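Local atomic coordinates of Exo-alpha-sialidase (Clostridium perfringens, PDB entry 2VO8), a protein that probably removes terminal sialic acids from glycans and carries the cohesin module modelled here, a domain thought to join toxin complexes by binding a dockerin partner. Residues Thr7-Ser12 with Glu33-Asp38; Ser12-Asn17 with Leu112-Ala117; Ser43-Phe48 with Thr116-Ala121; Phe48-Glu53 with Val99-Lys104; Ile81-Leu86 with Ser94-Val99. All coordinates share one frame; numbering follows the deposited sequence.

Contact 1: Thr7-Ser12 with Glu33-Asp38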
# COMPACT_ATOMS: atom_id res chain seq x y z
N THR A 7 3.84 -3.39 -20.39
CA THR A 7 3.89 -4.51 -19.41
C THR A 7 4.39 -3.91 -18.08
O THR A 7 4.09 -2.73 -17.83
CB THR A 7 4.69 -5.72 -19.94
OG1 THR A 7 5.94 -5.29 -20.50
CG2 THR A 7 3.89 -6.48 -21.01
N THR A 8 5.13 -4.69 -17.26
CA THR A 8 5.43 -4.37 -15.84
C THR A 8 6.87 -4.70 -15.45
O THR A 8 7.52 -5.52 -16.09
CB THR A 8 4.51 -5.17 -14.85
OG1 THR A 8 4.74 -6.59 -14.99
CG2 THR A 8 3.05 -4.82 -15.08
N VAL A 9 7.37 -4.05 -14.40
CA VAL A 9 8.75 -4.20 -13.97
C VAL A 9 8.89 -4.94 -12.64
O VAL A 9 9.99 -5.26 -12.20
CB VAL A 9 9.48 -2.80 -13.98
CG1 VAL A 9 9.47 -2.16 -15.42
CG2 VAL A 9 8.88 -1.83 -12.98
N GLY A 10 7.76 -5.26 -12.00
CA GLY A 10 7.82 -5.93 -10.72
C GLY A 10 6.40 -6.09 -10.19
O GLY A 10 5.46 -5.78 -10.90
N ASN A 11 6.30 -6.59 -8.97
CA ASN A 11 5.01 -6.76 -8.29
C ASN A 11 4.80 -5.79 -7.13
O ASN A 11 5.71 -5.59 -6.32
CB ASN A 11 4.92 -8.15 -7.72
CG ASN A 11 5.07 -9.25 -8.81
OD1 ASN A 11 5.76 -10.26 -8.60
ND2 ASN A 11 4.44 -9.03 -9.93
N SER A 12 3.58 -5.30 -6.99
CA SER A 12 3.17 -4.65 -5.71
C SER A 12 2.88 -5.74 -4.68
O SER A 12 2.53 -6.86 -5.06
CB SER A 12 1.96 -3.73 -5.92
OG SER A 12 0.80 -4.40 -6.34
N GLU A 33 8.06 -6.27 -4.83
CA GLU A 33 8.72 -7.59 -4.81
C GLU A 33 9.08 -7.97 -6.25
O GLU A 33 8.44 -7.55 -7.19
CB GLU A 33 7.82 -8.65 -4.15
CG GLU A 33 8.39 -10.09 -4.08
CD GLU A 33 8.20 -10.87 -5.38
OE1 GLU A 33 7.25 -10.59 -6.12
OE2 GLU A 33 9.03 -11.76 -5.67
N GLY A 34 10.19 -8.70 -6.39
CA GLY A 34 10.59 -9.22 -7.69
C GLY A 34 10.87 -8.18 -8.76
O GLY A 34 10.60 -8.42 -9.93
N LEU A 35 11.39 -7.02 -8.38
CA LEU A 35 11.71 -5.99 -9.37
C LEU A 35 12.81 -6.50 -10.33
O LEU A 35 13.68 -7.27 -9.91
CB LEU A 35 12.19 -4.69 -8.71
CG LEU A 35 11.08 -3.67 -8.46
CD1 LEU A 35 10.77 -2.84 -9.74
CD2 LEU A 35 9.81 -4.39 -7.91
N ASN A 36 12.72 -6.07 -11.59
CA ASN A 36 13.69 -6.37 -12.63
C ASN A 36 15.05 -5.89 -12.16
O ASN A 36 15.13 -4.83 -11.54
CB ASN A 36 13.33 -5.68 -13.96
CG ASN A 36 12.11 -6.28 -14.65
OD1 ASN A 36 11.62 -7.36 -14.26
ND2 ASN A 36 11.62 -5.60 -15.68
N GLY A 37 16.10 -6.67 -12.43
CA GLY A 37 17.42 -6.36 -11.87
C GLY A 37 18.01 -5.01 -12.27
O GLY A 37 18.72 -4.39 -11.49
N ASP A 38 17.68 -4.57 -13.49
CA ASP A 38 18.13 -3.29 -14.04
C ASP A 38 17.18 -2.14 -13.77
O ASP A 38 17.35 -1.06 -14.34
CB ASP A 38 18.23 -3.41 -15.55
CG ASP A 38 16.87 -3.63 -16.20
OD1 ASP A 38 16.58 -2.98 -17.23
OD2 ASP A 38 16.09 -4.45 -15.66
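Val-9 O is the atom that most groups gather round. Asn-36 N donates a hydrogen bond to Val-9 O at 2.9 Å, nearly in line with the C=O bond. Leu-35 adds a CA-H...O contact, with its CA 3.4 Å from Val-9 O, and its CD1 methyl packs against the same oxygen. The carbonyl is therefore held by one true bond and padded by carbon. The side chain of Asn-36 stays on this site too. Its chi1 of -71° sets CG beside its own backbone N, and its ND2 comes to rest 3.6 Å from Val-9 CA. The Val-9 and Asn-36 side chains cross at about a right angle. Val-9 CG2 instead meets Leu-35 CD1 at 3.9 Å, while the other leucine methyl, CD2, lies against Gly-10 CA at 3.8 Å. Gly-10 has no side chain; Leu-35 CD2 packs on the side of its CA where a side chain would start. Further along, Asn-11 and Glu-33 form an antiparallel hydrogen-bonded pair. Asn-11 N bonds to Glu-33 O at 2.9 Å, and Glu-33 N returns a more bent bond to Asn-11 O. The two side chains leave the same face of the sheet and run side by side, pointing the same way. Beyond this pair the chain of 33-38 leaves the strand at Gly-34, whose backbone phi is positive. Here the antiparallel pairing of strands 10-15 and 26-33 ends and the chain passes into a loop. Strand 10-15 lies between strand 26-33, its antiparallel neighbour, and strand 126-139, which runs parallel to it and bonds Val-9 and Gly-10 through Asp-128 and Glu-130.

Contact 2: Ser12-Asn17 with Leu112-Ala117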
# COMPACT_ATOMS: atom_id res chain seq x y z
N SER A 12 3.58 -5.30 -6.99
CA SER A 12 3.17 -4.65 -5.71
C SER A 12 2.88 -5.74 -4.68
O SER A 12 2.53 -6.86 -5.06
CB SER A 12 1.96 -3.73 -5.92
OG SER A 12 0.80 -4.40 -6.34
N THR A 13 2.99 -5.42 -3.40
CA THR A 13 2.70 -6.33 -2.31
C THR A 13 1.79 -5.64 -1.34
O THR A 13 1.89 -4.43 -1.16
CB THR A 13 3.97 -6.80 -1.57
OG1 THR A 13 4.67 -5.68 -0.99
CG2 THR A 13 4.91 -7.58 -2.52
N ILE A 14 0.84 -6.40 -0.79
CA ILE A 14 0.06 -5.94 0.37
C ILE A 14 -0.01 -7.10 1.37
O ILE A 14 -0.41 -8.20 0.99
CB ILE A 14 -1.32 -5.36 -0.04
CG1 ILE A 14 -2.22 -5.10 1.19
CG2 ILE A 14 -2.06 -6.18 -1.09
CD1 ILE A 14 -3.44 -4.16 0.84
N LYS A 15 0.38 -6.84 2.60
CA LYS A 15 0.45 -7.84 3.67
C LYS A 15 -0.44 -7.34 4.79
O LYS A 15 -0.33 -6.19 5.22
CB LYS A 15 1.85 -8.12 4.17
CG LYS A 15 2.72 -8.88 3.18
CD LYS A 15 4.07 -9.32 3.78
CE LYS A 15 4.98 -8.18 4.09
NZ LYS A 15 5.49 -7.49 2.88
N VAL A 16 -1.38 -8.18 5.17
CA VAL A 16 -2.33 -7.84 6.22
C VAL A 16 -2.85 -9.13 6.83
O VAL A 16 -2.93 -10.21 6.16
CB VAL A 16 -3.48 -6.93 5.64
CG1 VAL A 16 -4.12 -7.58 4.53
CG2 VAL A 16 -4.56 -6.53 6.74
N ASN A 17 -3.21 -9.06 8.10
CA ASN A 17 -3.73 -10.22 8.77
C ASN A 17 -5.06 -10.58 8.09
O ASN A 17 -5.74 -9.71 7.55
CB ASN A 17 -4.02 -9.94 10.27
CG ASN A 17 -2.75 -9.73 11.10
OD1 ASN A 17 -1.67 -10.24 10.78
ND2 ASN A 17 -2.92 -8.99 12.21
N LEU A 112 -8.90 -5.11 0.62
CA LEU A 112 -7.93 -4.03 0.60
C LEU A 112 -7.08 -4.20 -0.69
O LEU A 112 -6.43 -5.23 -0.84
CB LEU A 112 -7.08 -4.08 1.84
CG LEU A 112 -7.90 -4.17 3.15
CD1 LEU A 112 -7.01 -4.38 4.32
CD2 LEU A 112 -8.84 -2.90 3.23
N GLY A 113 -7.22 -3.25 -1.60
CA GLY A 113 -6.68 -3.32 -2.96
C GLY A 113 -5.69 -2.23 -3.34
O GLY A 113 -5.74 -1.12 -2.84
N LEU A 114 -4.82 -2.57 -4.28
CA LEU A 114 -3.97 -1.58 -4.92
C LEU A 114 -4.39 -1.56 -6.38
O LEU A 114 -4.12 -2.55 -7.12
CB LEU A 114 -2.49 -1.94 -4.70
CG LEU A 114 -1.90 -2.00 -3.28
CD1 LEU A 114 -0.43 -2.57 -3.15
CD2 LEU A 114 -1.91 -0.59 -2.57
N THR A 115 -5.07 -0.50 -6.80
CA THR A 115 -5.61 -0.43 -8.15
C THR A 115 -4.71 0.32 -9.14
O THR A 115 -4.97 0.34 -10.34
CB THR A 115 -7.03 0.18 -8.16
OG1 THR A 115 -7.00 1.45 -7.49
CG2 THR A 115 -8.00 -0.72 -7.45
N THR A 116 -3.70 0.98 -8.58
CA THR A 116 -2.58 1.65 -9.28
C THR A 116 -1.35 1.31 -8.45
O THR A 116 -1.37 1.31 -7.17
CB THR A 116 -2.81 3.17 -9.38
OG1 THR A 116 -3.94 3.45 -10.22
CG2 THR A 116 -1.54 3.96 -9.90
N ALA A 117 -0.26 0.95 -9.16
CA ALA A 117 1.01 0.61 -8.51
C ALA A 117 2.11 0.84 -9.55
O ALA A 117 2.11 0.20 -10.59
CB ALA A 117 1.03 -0.79 -8.02
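The flat groups touched across this contact are two peptide carbonyls, each with a methyl above the plane at its oxygen. Ile-14 CD1 stands almost straight above the oxygen of the peptide that follows Leu-112, with Leu-112 O 3.6 Å away. In return, Leu-114 CD1 lies above the plane of the Thr-13 carbonyl, out past its oxygen, 3.6 Å from Thr-13 O. The rest is aliphatic packing. Ile-14 CD1 also reaches Leu-112 CB at 3.8 Å. The isoleucine is nearly extended (chi1 171°), and this carries CD1 across to the other strand. Its side chain and that of Leu-112 cross at about a right angle. Val-16 CG2 meets Leu-112 CD1 more distantly, at 4.1 Å. The strand axes of 12-15 and 112-114 run antiparallel, 166° apart, but stand 8.2 Å from each other. They are joined by side chains rather than by backbone bonds, as expected for strands that face each other across the core of a beta sandwich, the cohesin fold. Phe-48 and Leu-30 pack on Ile-14 from the two sides of that core. The chain then turns a corner at Thr-115, and Ala-117 packs against Ser-12 at the start of strand 10-15. There Ser-12 CB lies 3.7 Å from Ala-117 CB and 3.8 Å from Leu-114 CD1. The serine is buried, and its hydroxyl is not left without partners: Ser-12 OG is hydrogen-bonded to Glu-130 O and Ser-132 OG. With chi1 at 63°, OG sits between its own backbone N and carbonyl carbon, and it packs beside Leu-114 CD1 and Ala-117 CB.

Contact 3: Ser43-Phe48 with Thr116-Ala121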
# COMPACT_ATOMS: atom_id res chain seq x y z
N SER A 43 11.08 5.91 -6.38
CA SER A 43 9.79 6.38 -5.86
C SER A 43 8.77 5.32 -6.19
O SER A 43 8.99 4.56 -7.14
CB SER A 43 9.39 7.71 -6.51
OG SER A 43 9.31 7.65 -7.92
N ALA A 44 7.68 5.27 -5.43
CA ALA A 44 6.54 4.43 -5.85
C ALA A 44 5.25 5.22 -5.68
O ALA A 44 5.21 6.28 -5.00
CB ALA A 44 6.54 3.14 -5.10
N GLU A 45 4.18 4.73 -6.31
CA GLU A 45 2.86 5.33 -6.16
C GLU A 45 1.77 4.27 -6.17
O GLU A 45 1.67 3.47 -7.11
CB GLU A 45 2.61 6.35 -7.27
CG GLU A 45 1.16 6.76 -7.43
CD GLU A 45 0.97 7.85 -8.47
OE1 GLU A 45 1.98 8.33 -9.02
OE2 GLU A 45 -0.20 8.22 -8.73
N TYR A 46 0.94 4.26 -5.13
CA TYR A 46 -0.24 3.40 -5.09
C TYR A 46 -1.52 4.23 -5.21
O TYR A 46 -1.52 5.42 -4.93
CB TYR A 46 -0.26 2.58 -3.80
CG TYR A 46 1.02 1.82 -3.54
CD1 TYR A 46 1.29 0.63 -4.20
CD2 TYR A 46 1.95 2.30 -2.63
CE1 TYR A 46 2.46 -0.07 -3.96
CE2 TYR A 46 3.13 1.61 -2.38
CZ TYR A 46 3.37 0.42 -3.05
OH TYR A 46 4.54 -0.27 -2.81
N LEU A 47 -2.59 3.57 -5.63
CA LEU A 47 -3.92 4.01 -5.30
C LEU A 47 -4.47 2.86 -4.47
O LEU A 47 -4.63 1.73 -4.96
CB LEU A 47 -4.80 4.44 -6.48
CG LEU A 47 -6.12 5.06 -5.94
CD1 LEU A 47 -5.99 6.50 -5.46
CD2 LEU A 47 -7.29 4.88 -6.91
N PHE A 48 -4.64 3.16 -3.18
CA PHE A 48 -5.03 2.19 -2.16
C PHE A 48 -6.54 2.27 -1.99
O PHE A 48 -7.06 3.34 -1.79
CB PHE A 48 -4.37 2.49 -0.83
CG PHE A 48 -4.84 1.60 0.31
CD1 PHE A 48 -4.33 0.32 0.48
CD2 PHE A 48 -5.82 2.03 1.19
CE1 PHE A 48 -4.75 -0.49 1.51
CE2 PHE A 48 -6.22 1.24 2.21
CZ PHE A 48 -5.71 -0.00 2.40
N THR A 116 -3.70 0.98 -8.58
CA THR A 116 -2.58 1.65 -9.28
C THR A 116 -1.35 1.31 -8.45
O THR A 116 -1.37 1.31 -7.17
CB THR A 116 -2.81 3.17 -9.38
OG1 THR A 116 -3.94 3.45 -10.22
CG2 THR A 116 -1.54 3.96 -9.90
N ALA A 117 -0.26 0.95 -9.16
CA ALA A 117 1.01 0.61 -8.51
C ALA A 117 2.11 0.84 -9.55
O ALA A 117 2.11 0.20 -10.59
CB ALA A 117 1.03 -0.79 -8.02
N LEU A 118 2.95 1.83 -9.29
CA LEU A 118 3.92 2.34 -10.29
C LEU A 118 5.21 2.60 -9.54
O LEU A 118 5.16 2.88 -8.31
CB LEU A 118 3.47 3.67 -10.87
CG LEU A 118 2.09 4.01 -11.43
CD1 LEU A 118 1.96 5.50 -11.48
CD2 LEU A 118 1.89 3.39 -12.82
N VAL A 119 6.34 2.56 -10.26
CA VAL A 119 7.63 3.00 -9.71
C VAL A 119 8.27 4.03 -10.64
O VAL A 119 8.11 3.96 -11.86
CB VAL A 119 8.64 1.85 -9.37
CG1 VAL A 119 8.17 0.96 -8.19
CG2 VAL A 119 8.94 0.99 -10.61
N GLY A 120 8.94 5.03 -10.04
CA GLY A 120 9.79 5.97 -10.76
C GLY A 120 11.18 5.42 -10.61
O GLY A 120 11.58 4.98 -9.51
N ALA A 121 11.92 5.45 -11.71
CA ALA A 121 13.19 4.74 -11.79
C ALA A 121 14.29 5.70 -12.22
O ALA A 121 14.04 6.86 -12.54
CB ALA A 121 13.08 3.58 -12.76
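Strands 43-48 and 116-121 are antiparallel neighbours in one sheet of the cohesin beta sandwich. Their axes come within 4.5 Å. Glu-45 and Leu-118 form a hydrogen-bonded pair: Glu-45 N donates to Leu-118 O at 2.9 Å, and Leu-118 N returns a bond to Glu-45 O. Towards one end Gly-120 N bonds to Ser-43 O at 2.9 Å, with the donor well above the carbonyl plane. The reverse bond, Ser-43 N to Gly-120 O, is weak. Ser-43 OG leans over the glycine backbone, 3.3 Å from Gly-120 CA. Towards the other end Leu-47 N bonds to Thr-116 O. Thr-116 N is buried here and has no partner in the model. The two faces differ. On one, Glu-45 is extended and lies alongside Leu-118, with Glu-45 OE1 3.7 Å from Leu-118 CD1. Leu-47 CB and Thr-116 CB also meet on this face, at 3.7 Å. On the other, Ala-44 CB touches Val-119 CG1, and the Tyr-46 ring has Thr-116 O at its edge. Chi1 of -52° turns the ring back beside its own backbone N, and its CD1 comes 4.1 Å from Ala-117 CB. One face thus carries Ala-44, Tyr-46, Ala-117 and Val-119 into the core and the other is partly exposed, as in a sheet of a cohesin beta sandwich.

Contact 4: Phe48-Glu53 with Val99-Lys104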
# COMPACT_ATOMS: atom_id res chain seq x y z
N PHE A 48 -4.64 3.16 -3.18
CA PHE A 48 -5.03 2.19 -2.16
C PHE A 48 -6.54 2.27 -1.99
O PHE A 48 -7.06 3.34 -1.79
CB PHE A 48 -4.37 2.49 -0.83
CG PHE A 48 -4.84 1.60 0.31
CD1 PHE A 48 -4.33 0.32 0.48
CD2 PHE A 48 -5.82 2.03 1.19
CE1 PHE A 48 -4.75 -0.49 1.51
CE2 PHE A 48 -6.22 1.24 2.21
CZ PHE A 48 -5.71 -0.00 2.40
N GLU A 49 -7.23 1.14 -2.09
CA GLU A 49 -8.70 1.15 -2.04
C GLU A 49 -9.19 0.27 -0.92
O GLU A 49 -8.61 -0.77 -0.59
CB GLU A 49 -9.29 0.75 -3.40
CG GLU A 49 -8.97 1.79 -4.47
CD GLU A 49 -9.93 1.78 -5.61
OE1 GLU A 49 -11.15 1.55 -5.38
OE2 GLU A 49 -9.49 2.05 -6.75
N TYR A 50 -10.26 0.75 -0.28
CA TYR A 50 -10.86 0.07 0.84
C TYR A 50 -12.32 0.55 0.98
O TYR A 50 -12.71 1.56 0.41
CB TYR A 50 -10.09 0.37 2.11
CG TYR A 50 -10.35 1.75 2.67
CD1 TYR A 50 -11.27 1.94 3.72
CD2 TYR A 50 -9.64 2.87 2.20
CE1 TYR A 50 -11.46 3.22 4.27
CE2 TYR A 50 -9.86 4.14 2.72
CZ TYR A 50 -10.77 4.31 3.76
OH TYR A 50 -11.00 5.59 4.24
N ASN A 51 -13.08 -0.22 1.73
CA ASN A 51 -14.49 0.05 1.89
C ASN A 51 -14.64 1.05 3.04
O ASN A 51 -14.48 0.67 4.20
CB ASN A 51 -15.26 -1.24 2.12
CG ASN A 51 -16.73 -1.02 2.47
OD1 ASN A 51 -17.23 0.14 2.47
ND2 ASN A 51 -17.43 -2.12 2.72
N ALA A 52 -14.91 2.30 2.67
CA ALA A 52 -14.98 3.43 3.61
C ALA A 52 -16.15 3.26 4.59
O ALA A 52 -16.18 3.89 5.66
CB ALA A 52 -15.08 4.75 2.84
N GLU A 53 -17.10 2.38 4.28
CA GLU A 53 -18.19 2.08 5.26
C GLU A 53 -17.72 1.16 6.39
O GLU A 53 -18.21 1.22 7.53
CB GLU A 53 -19.41 1.43 4.57
CG GLU A 53 -20.04 2.29 3.50
CD GLU A 53 -21.33 1.69 2.97
OE1 GLU A 53 -21.49 0.46 3.01
OE2 GLU A 53 -22.19 2.49 2.53
N VAL A 99 -0.33 1.30 6.33
CA VAL A 99 -1.66 1.93 6.33
C VAL A 99 -2.42 1.43 7.56
O VAL A 99 -2.65 0.24 7.71
CB VAL A 99 -2.48 1.64 5.03
CG1 VAL A 99 -3.85 2.36 5.04
CG2 VAL A 99 -1.73 2.00 3.80
N ASN A 100 -2.72 2.33 8.50
CA ASN A 100 -3.31 1.94 9.78
C ASN A 100 -4.81 2.23 9.69
O ASN A 100 -5.22 3.33 9.32
CB ASN A 100 -2.67 2.72 10.93
CG ASN A 100 -3.02 2.14 12.25
OD1 ASN A 100 -4.18 2.31 12.73
ND2 ASN A 100 -2.08 1.40 12.86
N LEU A 101 -5.60 1.19 9.93
CA LEU A 101 -7.07 1.18 9.79
C LEU A 101 -7.71 0.59 11.02
O LEU A 101 -7.15 -0.24 11.65
CB LEU A 101 -7.48 0.33 8.57
CG LEU A 101 -6.98 0.90 7.24
CD1 LEU A 101 -6.28 -0.20 6.40
CD2 LEU A 101 -8.02 1.57 6.44
N THR A 102 -8.93 1.03 11.35
CA THR A 102 -9.74 0.40 12.41
C THR A 102 -11.11 0.01 11.81
O THR A 102 -11.80 0.88 11.25
CB THR A 102 -9.96 1.31 13.60
OG1 THR A 102 -8.69 1.74 14.14
CG2 THR A 102 -10.83 0.63 14.70
N PRO A 103 -11.46 -1.27 11.88
CA PRO A 103 -12.80 -1.63 11.34
C PRO A 103 -13.91 -1.06 12.20
O PRO A 103 -13.71 -0.89 13.39
CB PRO A 103 -12.82 -3.17 11.37
CG PRO A 103 -11.34 -3.59 11.69
CD PRO A 103 -10.74 -2.44 12.41
N LYS A 104 -15.04 -0.71 11.59
CA LYS A 104 -16.17 -0.24 12.43
C LYS A 104 -17.46 -1.01 12.18
O LYS A 104 -18.49 -0.67 12.80
CB LYS A 104 -16.37 1.25 12.23
CG LYS A 104 -16.74 1.71 10.83
CD LYS A 104 -16.89 3.19 10.85
CE LYS A 104 -17.31 3.82 9.54
NZ LYS A 104 -18.79 3.75 9.24
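Phe-48 and Val-99 reach towards each other from opposite sheets of the beta sandwich, methyl over ring face. Segments 48-53 and 99-104 run in nearly the same direction, 10° apart end to end. The Phe-48 end of the contact is closely packed. Val-99 CG1 sits over one face of the Phe-48 ring in a CH-pi contact, 4.3 Å from the ring centroid. Val-99 CG1 is 3.9 Å from Phe-48 CE2. Chi1 of Phe-48 is 174°, with CG opposite its backbone N; this sends the ring straight across to the other sheet. Val-99 does the same from its side, with CG1 opposite its own N. Leu-101 fills in next to them. Leu-101 CD1 comes 4.0 Å from Phe-48 CZ, and its other methyl, CD2, lies over one face of the Tyr-50 ring, offset toward the rim. All four of these residues are buried. The polar end of Tyr-50 is also accounted for, since its OH is hydrogen-bonded to Glu-73. The far end is looser. Glu-53 and Lys-104 are exposed and meet by a single polar bond. On that side Asn-51 OD1 accepts from Glu-53 N at 2.9 Å, an Asx turn that bends the chain just after the strand. Glu-53 O, just past the turn, accepts from the lysine. Lys-104 runs out extended until chi4, where it bends to 80°, and passes its CE 3.4 Å from Glu-53 O. The bond then comes from Lys-104 NZ to Glu-53 O, 3.1 Å long, with the donor tilted from the carbonyl plane.

Contact 5: Ile81-Leu86 with Ser94-Val99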
# COMPACT_ATOMS: atom_id res chain seq x y z
N ILE A 81 -1.23 7.52 -2.74
CA ILE A 81 -0.07 7.37 -1.86
C ILE A 81 1.20 7.49 -2.71
O ILE A 81 1.37 6.73 -3.68
CB ILE A 81 -0.05 6.05 -1.11
CG1 ILE A 81 -1.36 5.86 -0.32
CG2 ILE A 81 1.22 5.92 -0.24
CD1 ILE A 81 -1.39 4.67 0.44
N LEU A 82 2.01 8.51 -2.38
CA LEU A 82 3.30 8.74 -3.06
C LEU A 82 4.39 8.43 -2.05
O LEU A 82 4.41 9.05 -0.96
CB LEU A 82 3.42 10.20 -3.51
CG LEU A 82 2.36 10.73 -4.47
CD1 LEU A 82 2.56 12.23 -4.87
CD2 LEU A 82 2.30 9.89 -5.72
N VAL A 83 5.27 7.48 -2.40
CA VAL A 83 6.43 7.06 -1.61
C VAL A 83 7.67 7.56 -2.37
O VAL A 83 7.79 7.31 -3.56
CB VAL A 83 6.69 5.51 -1.52
CG1 VAL A 83 7.61 5.22 -0.35
CG2 VAL A 83 5.43 4.64 -1.45
N ALA A 84 8.58 8.24 -1.70
CA ALA A 84 9.82 8.71 -2.37
C ALA A 84 11.04 8.44 -1.51
O ALA A 84 11.03 8.58 -0.27
CB ALA A 84 9.72 10.19 -2.75
N SER A 85 12.13 8.04 -2.17
CA SER A 85 13.39 7.85 -1.51
C SER A 85 13.91 9.21 -1.03
O SER A 85 13.72 10.21 -1.71
CB SER A 85 14.42 7.30 -2.50
OG SER A 85 15.61 6.99 -1.81
N LEU A 86 14.61 9.18 0.08
CA LEU A 86 15.30 10.35 0.58
C LEU A 86 16.74 10.43 0.06
O LEU A 86 17.48 11.39 0.35
CB LEU A 86 15.27 10.32 2.11
CG LEU A 86 13.87 10.53 2.70
CD1 LEU A 86 13.95 10.50 4.23
CD2 LEU A 86 13.17 11.78 2.23
N SER A 94 11.46 -4.52 -0.87
CA SER A 94 11.21 -3.74 0.35
C SER A 94 9.72 -3.48 0.63
O SER A 94 8.93 -3.34 -0.27
CB SER A 94 12.01 -2.41 0.42
OG SER A 94 12.50 -1.92 -0.82
N ASP A 95 9.41 -3.36 1.91
CA ASP A 95 8.16 -2.82 2.38
C ASP A 95 8.31 -1.29 2.48
O ASP A 95 9.38 -0.77 2.91
CB ASP A 95 7.78 -3.48 3.71
CG ASP A 95 7.44 -4.98 3.54
OD1 ASP A 95 7.31 -5.42 2.40
OD2 ASP A 95 7.30 -5.69 4.54
N LEU A 96 7.28 -0.59 2.02
CA LEU A 96 7.35 0.85 1.79
C LEU A 96 6.39 1.71 2.66
O LEU A 96 6.74 2.80 3.08
CB LEU A 96 7.11 1.15 0.32
CG LEU A 96 8.13 0.61 -0.68
CD1 LEU A 96 7.77 1.01 -2.08
CD2 LEU A 96 9.54 1.16 -0.33
N VAL A 97 5.19 1.19 2.92
CA VAL A 97 4.13 2.01 3.53
C VAL A 97 3.34 1.18 4.54
O VAL A 97 3.10 -0.01 4.31
CB VAL A 97 3.15 2.54 2.48
CG1 VAL A 97 2.00 3.44 3.21
CG2 VAL A 97 3.85 3.27 1.35
N LYS A 98 2.99 1.81 5.67
CA LYS A 98 2.09 1.23 6.69
C LYS A 98 0.78 1.99 6.59
O LYS A 98 0.77 3.21 6.77
CB LYS A 98 2.65 1.46 8.09
CG LYS A 98 4.00 0.84 8.39
CD LYS A 98 4.35 0.98 9.89
CE LYS A 98 5.51 1.92 10.22
NZ LYS A 98 6.13 1.39 11.50
N VAL A 99 -0.33 1.30 6.33
CA VAL A 99 -1.66 1.93 6.33
C VAL A 99 -2.42 1.43 7.56
O VAL A 99 -2.65 0.24 7.71
CB VAL A 99 -2.48 1.64 5.03
CG1 VAL A 99 -3.85 2.36 5.04
CG2 VAL A 99 -1.73 2.00 3.80
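Val-83 is met by two consecutive residues, Leu-96 and Val-97, whose side chains both point at its strand. In a regular strand neighbours alternate. Here a classic beta bulge breaks the alternation, because Leu-96 and Val-97 both stand opposite Leu-30 of the adjoining strand. Leu-96 takes a backbone psi of -36°, far from the usual strand value. The valine divides its two methyls between the pair. Val-83 CG2 presses on Val-97 CG2 at 3.5 Å, tighter than usual for two carbons. Val-83 CG1 has a more relaxed contact with Leu-96 CB, at 4.2 Å. Chi1 of -162° in Val-83 places CG1 opposite its backbone N, where it reaches the leucine and leaves CG2 to the valine. Val-97 CG2 is shared, since it also touches Ile-81 CG2 at 4.1 Å. The row ends with Ile-81 CD1 against Val-99 CG2. Every side chain in these pairs is apolar and buried. The strand axes are 8.1 Å apart and cross at 141°, so these side chains alone make the contact. Strand 81-85 thus packs face to face on strand 95-99 inside the beta sandwich. On its own sheet it is flanked by strands 41-49 and 67-75, while strand 95-103 lies between strands 26-33 and 55-62 in the other.

From the N terminus, contact 1 closes first, pairing the start of strand 10-15 with the end of strand 26-33. Contact 2 opens at Ser-12, before contact 1 closes, so the two cross; it spans almost the whole domain to reach strand 107-121. Contact 3 opens inside that span and ends on the same strand, sharing Thr-116 and Ala-117 with contact 2. Contact 4 is nested within contacts 2 and 3, and contact 5 within contact 4; these last two share Val-99. Contacts 1 and 3 are pairings within a sheet. Contacts 2, 4 and 5 join the facing sheets through the core, where Phe-48 touches both Ile-14 and Ile-81.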